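Local structure of 6-phospho-alpha-glucosidase (6VC6) at residues Phe229-Gln232 with Asp233-Gln236; Cys361-Ile365 with Asn366-Arg370. The protein probably hydrolyses 6-phospho-alpha-glucosides as a family 4 glycosidase, and binds NAD, manganese and the sugar phosphate glucose 6-phosphate. All coordinates share one frame; numbering follows the deposited sequence.

Interaction 1 of 2, residues Phe229-Gln232 with Asp233-Gln236; sequences FLPQ and DAEQ
The carbonyl O of P231 takes the backbone N of A234 at 3.1 Å. The bond is weak, since the N-H...O angle is only 128°. The methyl CB of A234 lies near the same oxygen, at 3.2 Å. It also packs against the proline ring, with CG of P231 3.7 Å from A234 CB. L230 adds a looser touch, its CB 4.2 Å from A234 CB. The weak bond spans a type I beta turn from P231 to A234, with Q232 and D233 at its corners; the side-chain contacts pack around it. The turn lies in the loop between helices 217-227 and 239-246. L242 of the latter helix covers both P231 and A234. The side chain of D233 is set close over its own backbone, CG lying between N and the carbonyl carbon (chi1 48°). This brings OD1 to 3.9 Å from P231 CB, and OD1 also forms a salt bridge with R237. Q232 has CG anti to its N (chi1 176°) and an extended chain. Its OE1 accepts from R178 and its backbone O from R182, both on helix 172-184. Overlapping the turn, Q236 N donates to D233 O at 2.9 Å.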
ATOM      1  N   PHE A 229      13.832 -12.854  12.806  1.00 49.42           N
ATOM      2  CA  PHE A 229      13.545 -12.115  11.581  1.00 42.71           C
ATOM      3  C   PHE A 229      13.419 -10.638  11.915  1.00 47.35           C
ATOM      4  O   PHE A 229      12.538 -10.248  12.686  1.00 50.35           O
ATOM      5  CB  PHE A 229      12.266 -12.634  10.919  1.00 44.75           C
ATOM      6  CG  PHE A 229      12.135 -12.253   9.474  1.00 44.46           C
ATOM      7  CD1 PHE A 229      13.102 -12.627   8.555  1.00 47.89           C
ATOM      8  CD2 PHE A 229      11.041 -11.529   9.033  1.00 48.61           C
ATOM      9  CE1 PHE A 229      12.981 -12.278   7.222  1.00 46.52           C
ATOM     10  CE2 PHE A 229      10.914 -11.179   7.703  1.00 44.69           C
ATOM     11  CZ  PHE A 229      11.885 -11.555   6.796  1.00 47.20           C
ATOM     12  N   LEU A 230      14.294  -9.822  11.332  1.00 45.80           N
ATOM     13  CA  LEU A 230      14.316  -8.389  11.564  1.00 50.25           C
ATOM     14  C   LEU A 230      14.036  -7.633  10.271  1.00 50.34           C
ATOM     15  O   LEU A 230      14.417  -8.088   9.188  1.00 51.41           O
ATOM     16  CB  LEU A 230      15.672  -7.935  12.119  1.00 51.46           C
ATOM     17  CG  LEU A 230      16.029  -8.307  13.558  1.00 53.52           C
ATOM     18  CD1 LEU A 230      17.431  -7.820  13.896  1.00 55.85           C
ATOM     19  CD2 LEU A 230      15.012  -7.736  14.533  1.00 46.82           C
ATOM     20  N   PRO A 231      13.376  -6.481  10.349  1.00 45.64           N
ATOM     21  CA  PRO A 231      13.295  -5.607   9.176  1.00 46.43           C
ATOM     22  C   PRO A 231      14.671  -5.064   8.828  1.00 51.43           C
ATOM     23  O   PRO A 231      15.557  -4.964   9.681  1.00 54.34           O
ATOM     24  CB  PRO A 231      12.345  -4.490   9.622  1.00 51.32           C
ATOM     25  CG  PRO A 231      12.428  -4.493  11.111  1.00 47.51           C
ATOM     26  CD  PRO A 231      12.672  -5.917  11.515  1.00 47.81           C
ATOM     27  N   GLN A 232      14.848  -4.719   7.549  1.00 50.37           N
ATOM     28  CA  GLN A 232      16.159  -4.279   7.081  1.00 54.63           C
ATOM     29  C   GLN A 232      16.602  -2.997   7.777  1.00 52.95           C
ATOM     30  O   GLN A 232      17.800  -2.800   8.015  1.00 51.68           O
ATOM     31  CB  GLN A 232      16.143  -4.086   5.564  1.00 50.68           C
ATOM     32  CG  GLN A 232      17.450  -3.536   5.000  1.00 45.88           C
ATOM     33  CD  GLN A 232      17.336  -3.086   3.557  1.00 50.51           C
ATOM     34  OE1 GLN A 232      16.525  -2.220   3.226  1.00 53.29           O
ATOM     35  NE2 GLN A 232      18.165  -3.657   2.692  1.00 51.83           N
ATOM     36  N   ASP A 233      15.658  -2.123   8.118  1.00 52.85           N
ATOM     37  CA  ASP A 233      15.937  -0.879   8.827  1.00 52.38           C
ATOM     38  C   ASP A 233      15.502  -0.967  10.286  1.00 51.13           C
ATOM     39  O   ASP A 233      14.981  -0.005  10.852  1.00 55.49           O
ATOM     40  CB  ASP A 233      15.259   0.299   8.134  1.00 54.07           C
ATOM     41  CG  ASP A 233      13.802   0.028   7.804  1.00 55.36           C
ATOM     42  OD1 ASP A 233      13.304  -1.070   8.134  1.00 59.77           O
ATOM     43  OD2 ASP A 233      13.150   0.917   7.217  1.00 56.44           O
ATOM     44  N   ALA A 234      15.736  -2.127  10.912  1.00 48.46           N
ATOM     45  CA  ALA A 234      15.223  -2.400  12.251  1.00 52.52           C
ATOM     46  C   ALA A 234      15.661  -1.370  13.284  1.00 53.49           C
ATOM     47  O   ALA A 234      14.982  -1.208  14.305  1.00 58.71           O
ATOM     48  CB  ALA A 234      15.662  -3.794  12.704  1.00 46.78           C
ATOM     49  N   GLU A 235      16.771  -0.669  13.047  1.00 62.05           N
ATOM     50  CA  GLU A 235      17.257   0.291  14.032  1.00 59.72           C
ATOM     51  C   GLU A 235      16.368   1.527  14.107  1.00 58.05           C
ATOM     52  O   GLU A 235      16.312   2.183  15.153  1.00 60.74           O
ATOM     53  CB  GLU A 235      18.697   0.689  13.710  1.00 60.28           C
ATOM     54  CG  GLU A 235      19.739  -0.345  14.116  1.00 54.45           C
ATOM     55  CD  GLU A 235      19.660  -1.617  13.291  1.00 63.53           C
ATOM     56  OE1 GLU A 235      19.468  -1.518  12.060  1.00 57.18           O
ATOM     57  OE2 GLU A 235      19.788  -2.715  13.872  1.00 60.87           O
ATOM     58  N   GLN A 236      15.668   1.856  13.023  1.00 52.15           N
ATOM     59  CA  GLN A 236      14.819   3.033  12.903  1.00 56.39           C
ATOM     60  C   GLN A 236      13.336   2.725  13.073  1.00 54.94           C
ATOM     61  O   GLN A 236      12.513   3.640  12.976  1.00 57.89           O
ATOM     62  CB  GLN A 236      15.045   3.712  11.547  1.00 64.16           C
ATOM     63  CG  GLN A 236      16.422   4.327  11.378  1.00 64.71           C
ATOM     64  CD  GLN A 236      17.147   3.792  10.157  1.00 72.20           C
ATOM     65  OE1 GLN A 236      16.708   2.825   9.535  1.00 75.75           O
ATOM     66  NE2 GLN A 236      18.261   4.424   9.806  1.00 82.23           N
TER

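Interaction 2 of 2, residues Cys361-Ile365 with Asn366-Arg370; sequences CELGI and NGPRR
The guanidinium of R369 meets the carboxylate of E362 through one water. The pair sits on a beta hairpin of strands 356-364 and 367-370. The water lies at the guanidinium edge, in its plane, and accepts from NH2 of R369 at 2.7 Å. It donates to OE1 of E362 at 2.6 Å. That OE1 stands obliquely to the guanidinium, 4.4 Å from R369 NH2. The opposite charges probably attract, but no N-H points at the oxygen and there is no direct salt bridge. Between E362 and R369 the backbones bond both ways. R369 N gives E362 O a short bond of 2.7 Å in the carbonyl plane, at an N-H...O angle of 152°. The return bond, E362 N to R369 O, is longer at 3.1 Å. A type I turn with I365 and N366 at its corners joins the strands, where G367 N donates to G364 O at 3.3 Å. G367 has a positive phi of 95°, which glycine adopts readily. The opposite face carries C361, L363, P368 and R370. There C361 CB touches P368 CB at 3.9 Å, and L363 sets CD2 against the proline ring. L167 of strand 166-169 covers both L363 and P368. The guanidinium of R370 bonds to the backbone O atoms of N344 and E345. C361 SG lies 3.7 Å from R370 CB.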
ATOM      1  N   CYS A 361       5.596  -9.666 -11.879  1.00 40.86           N
ATOM      2  CA  CYS A 361       5.303  -9.264 -13.246  1.00 38.73           C
ATOM      3  C   CYS A 361       6.500  -8.540 -13.845  1.00 39.59           C
ATOM      4  O   CYS A 361       7.274  -7.897 -13.134  1.00 36.82           O
ATOM      5  CB  CYS A 361       4.078  -8.338 -13.322  1.00 38.82           C
ATOM      6  SG  CYS A 361       2.601  -8.920 -12.460  1.00 41.63           S
ATOM      7  N   GLU A 362       6.641  -8.653 -15.164  1.00 42.28           N
ATOM      8  CA  GLU A 362       7.511  -7.756 -15.909  1.00 41.05           C
ATOM      9  C   GLU A 362       6.770  -6.450 -16.165  1.00 40.54           C
ATOM     10  O   GLU A 362       5.559  -6.446 -16.399  1.00 45.24           O
ATOM     11  CB  GLU A 362       7.940  -8.382 -17.236  1.00 43.22           C
ATOM     12  CG  GLU A 362       9.117  -9.343 -17.144  1.00 44.76           C
ATOM     13  CD  GLU A 362       9.568  -9.827 -18.512  1.00 51.23           C
ATOM     14  OE1 GLU A 362       9.144  -9.228 -19.522  1.00 50.52           O
ATOM     15  OE2 GLU A 362      10.336 -10.809 -18.582  1.00 51.19           O
ATOM     16  N   LEU A 363       7.499  -5.336 -16.120  1.00 42.83           N
ATOM     17  CA  LEU A 363       6.889  -4.013 -16.191  1.00 39.64           C
ATOM     18  C   LEU A 363       7.534  -3.204 -17.304  1.00 37.29           C
ATOM     19  O   LEU A 363       8.734  -2.920 -17.253  1.00 37.68           O
ATOM     20  CB  LEU A 363       7.016  -3.281 -14.852  1.00 39.66           C
ATOM     21  CG  LEU A 363       5.689  -2.947 -14.168  1.00 52.60           C
ATOM     22  CD1 LEU A 363       5.928  -2.142 -12.903  1.00 58.43           C
ATOM     23  CD2 LEU A 363       4.768  -2.201 -15.121  1.00 51.17           C
ATOM     24  N   GLY A 364       6.733  -2.823 -18.296  1.00 40.87           N
ATOM     25  CA  GLY A 364       7.200  -1.983 -19.381  1.00 41.52           C
ATOM     26  C   GLY A 364       6.230  -0.865 -19.704  1.00 44.57           C
ATOM     27  O   GLY A 364       5.381  -0.518 -18.876  1.00 40.91           O
ATOM     28  N   ILE A 365       6.340  -0.297 -20.908  1.00 45.16           N
ATOM     29  CA  ILE A 365       5.458   0.800 -21.301  1.00 46.10           C
ATOM     30  C   ILE A 365       4.015   0.327 -21.413  1.00 45.48           C
ATOM     31  O   ILE A 365       3.079   1.123 -21.263  1.00 46.23           O
ATOM     32  CB  ILE A 365       5.947   1.435 -22.620  1.00 45.34           C
ATOM     33  CG1 ILE A 365       5.485   2.891 -22.725  1.00 49.13           C
ATOM     34  CG2 ILE A 365       5.465   0.638 -23.824  1.00 43.92           C
ATOM     35  CD1 ILE A 365       6.378   3.872 -22.007  1.00 53.01           C
ATOM     36  N   ASN A 366       3.806  -0.964 -21.666  1.00 39.80           N
ATOM     37  CA  ASN A 366       2.478  -1.513 -21.889  1.00 44.51           C
ATOM     38  C   ASN A 366       1.872  -2.115 -20.629  1.00 44.34           C
ATOM     39  O   ASN A 366       0.877  -2.842 -20.717  1.00 45.10           O
ATOM     40  CB  ASN A 366       2.527  -2.559 -23.004  1.00 47.77           C
ATOM     41  CG  ASN A 366       3.056  -1.992 -24.308  1.00 49.88           C
ATOM     42  OD1 ASN A 366       4.155  -2.332 -24.745  1.00 57.82           O
ATOM     43  ND2 ASN A 366       2.276  -1.116 -24.932  1.00 44.31           N
ATOM     44  N   GLY A 367       2.445  -1.832 -19.464  1.00 40.36           N
ATOM     45  CA  GLY A 367       1.884  -2.279 -18.214  1.00 44.14           C
ATOM     46  C   GLY A 367       2.487  -3.578 -17.722  1.00 45.13           C
ATOM     47  O   GLY A 367       3.424  -4.125 -18.312  1.00 40.21           O
ATOM     48  N   PRO A 368       1.952  -4.096 -16.619  1.00 44.19           N
ATOM     49  CA  PRO A 368       2.495  -5.334 -16.050  1.00 43.38           C
ATOM     50  C   PRO A 368       2.162  -6.544 -16.908  1.00 41.44           C
ATOM     51  O   PRO A 368       1.078  -6.645 -17.487  1.00 38.11           O
ATOM     52  CB  PRO A 368       1.818  -5.418 -14.677  1.00 38.85           C
ATOM     53  CG  PRO A 368       0.558  -4.633 -14.836  1.00 41.52           C
ATOM     54  CD  PRO A 368       0.875  -3.525 -15.792  1.00 42.98           C
ATOM     55  N   ARG A 369       3.118  -7.465 -16.984  1.00 37.15           N
ATOM     56  CA  ARG A 369       2.968  -8.731 -17.696  1.00 42.65           C
ATOM     57  C   ARG A 369       3.090  -9.837 -16.653  1.00 42.49           C
ATOM     58  O   ARG A 369       4.200 -10.245 -16.296  1.00 44.33           O
ATOM     59  CB  ARG A 369       4.018  -8.865 -18.795  1.00 43.44           C
ATOM     60  CG  ARG A 369       3.522  -9.494 -20.088  1.00 55.27           C
ATOM     61  CD  ARG A 369       4.544  -9.300 -21.201  1.00 54.40           C
ATOM     62  NE  ARG A 369       4.506 -10.368 -22.195  1.00 57.03           N
ATOM     63  CZ  ARG A 369       5.495 -10.633 -23.042  1.00 51.41           C
ATOM     64  NH1 ARG A 369       5.377 -11.623 -23.916  1.00 43.77           N
ATOM     65  NH2 ARG A 369       6.606  -9.909 -23.016  1.00 43.86           N
ATOM     66  N   ARG A 370       1.952 -10.316 -16.159  1.00 33.58           N
ATOM     67  CA  ARG A 370       1.945 -11.253 -15.047  1.00 35.83           C
ATOM     68  C   ARG A 370       2.383 -12.643 -15.493  1.00 46.27           C
ATOM     69  O   ARG A 370       2.190 -13.046 -16.644  1.00 40.76           O
ATOM     70  CB  ARG A 370       0.555 -11.324 -14.411  1.00 36.35           C
ATOM     71  CG  ARG A 370      -0.489 -12.017 -15.268  1.00 38.31           C
ATOM     72  CD  ARG A 370      -1.897 -11.598 -14.880  1.00 34.00           C
ATOM     73  NE  ARG A 370      -2.912 -12.394 -15.568  1.00 34.00           N
ATOM     74  CZ  ARG A 370      -3.278 -12.211 -16.833  1.00 39.30           C
ATOM     75  NH1 ARG A 370      -2.713 -11.255 -17.559  1.00 35.77           N
ATOM     76  NH2 ARG A 370      -4.209 -12.984 -17.374  1.00 36.65           N
TER
HETATM   77  O   HOH W   1       7.567  -8.037 -21.257  1.00 52.86           O

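Overall arrangement
Interaction 1 comes first along the chain, and interaction 2 follows in series. Their centres are about 30 Å apart and their nearest atoms about 19 Å, so they do not touch. Each centre lies about 19 Å from the chain centre. Both belong to the C-terminal domain of the family 4 glycosidases. Interaction 1 belongs to a loop between helices. Interaction 2 forms the edge of the nine-stranded mixed sheet. L167 of strand 166-169, in the same sheet, touches interaction 2, and helix 172-184, next in the chain, packs on interaction 1. Between that strand and helix lie C170, a manganese ligand, and D171 of the sugar phosphate pocket. Neither contact lines the sugar phosphate pocket: the D233 side chain is about 9 Å from the bound glucose 6-phosphate, the L363 side chain about 14 Å from NAD.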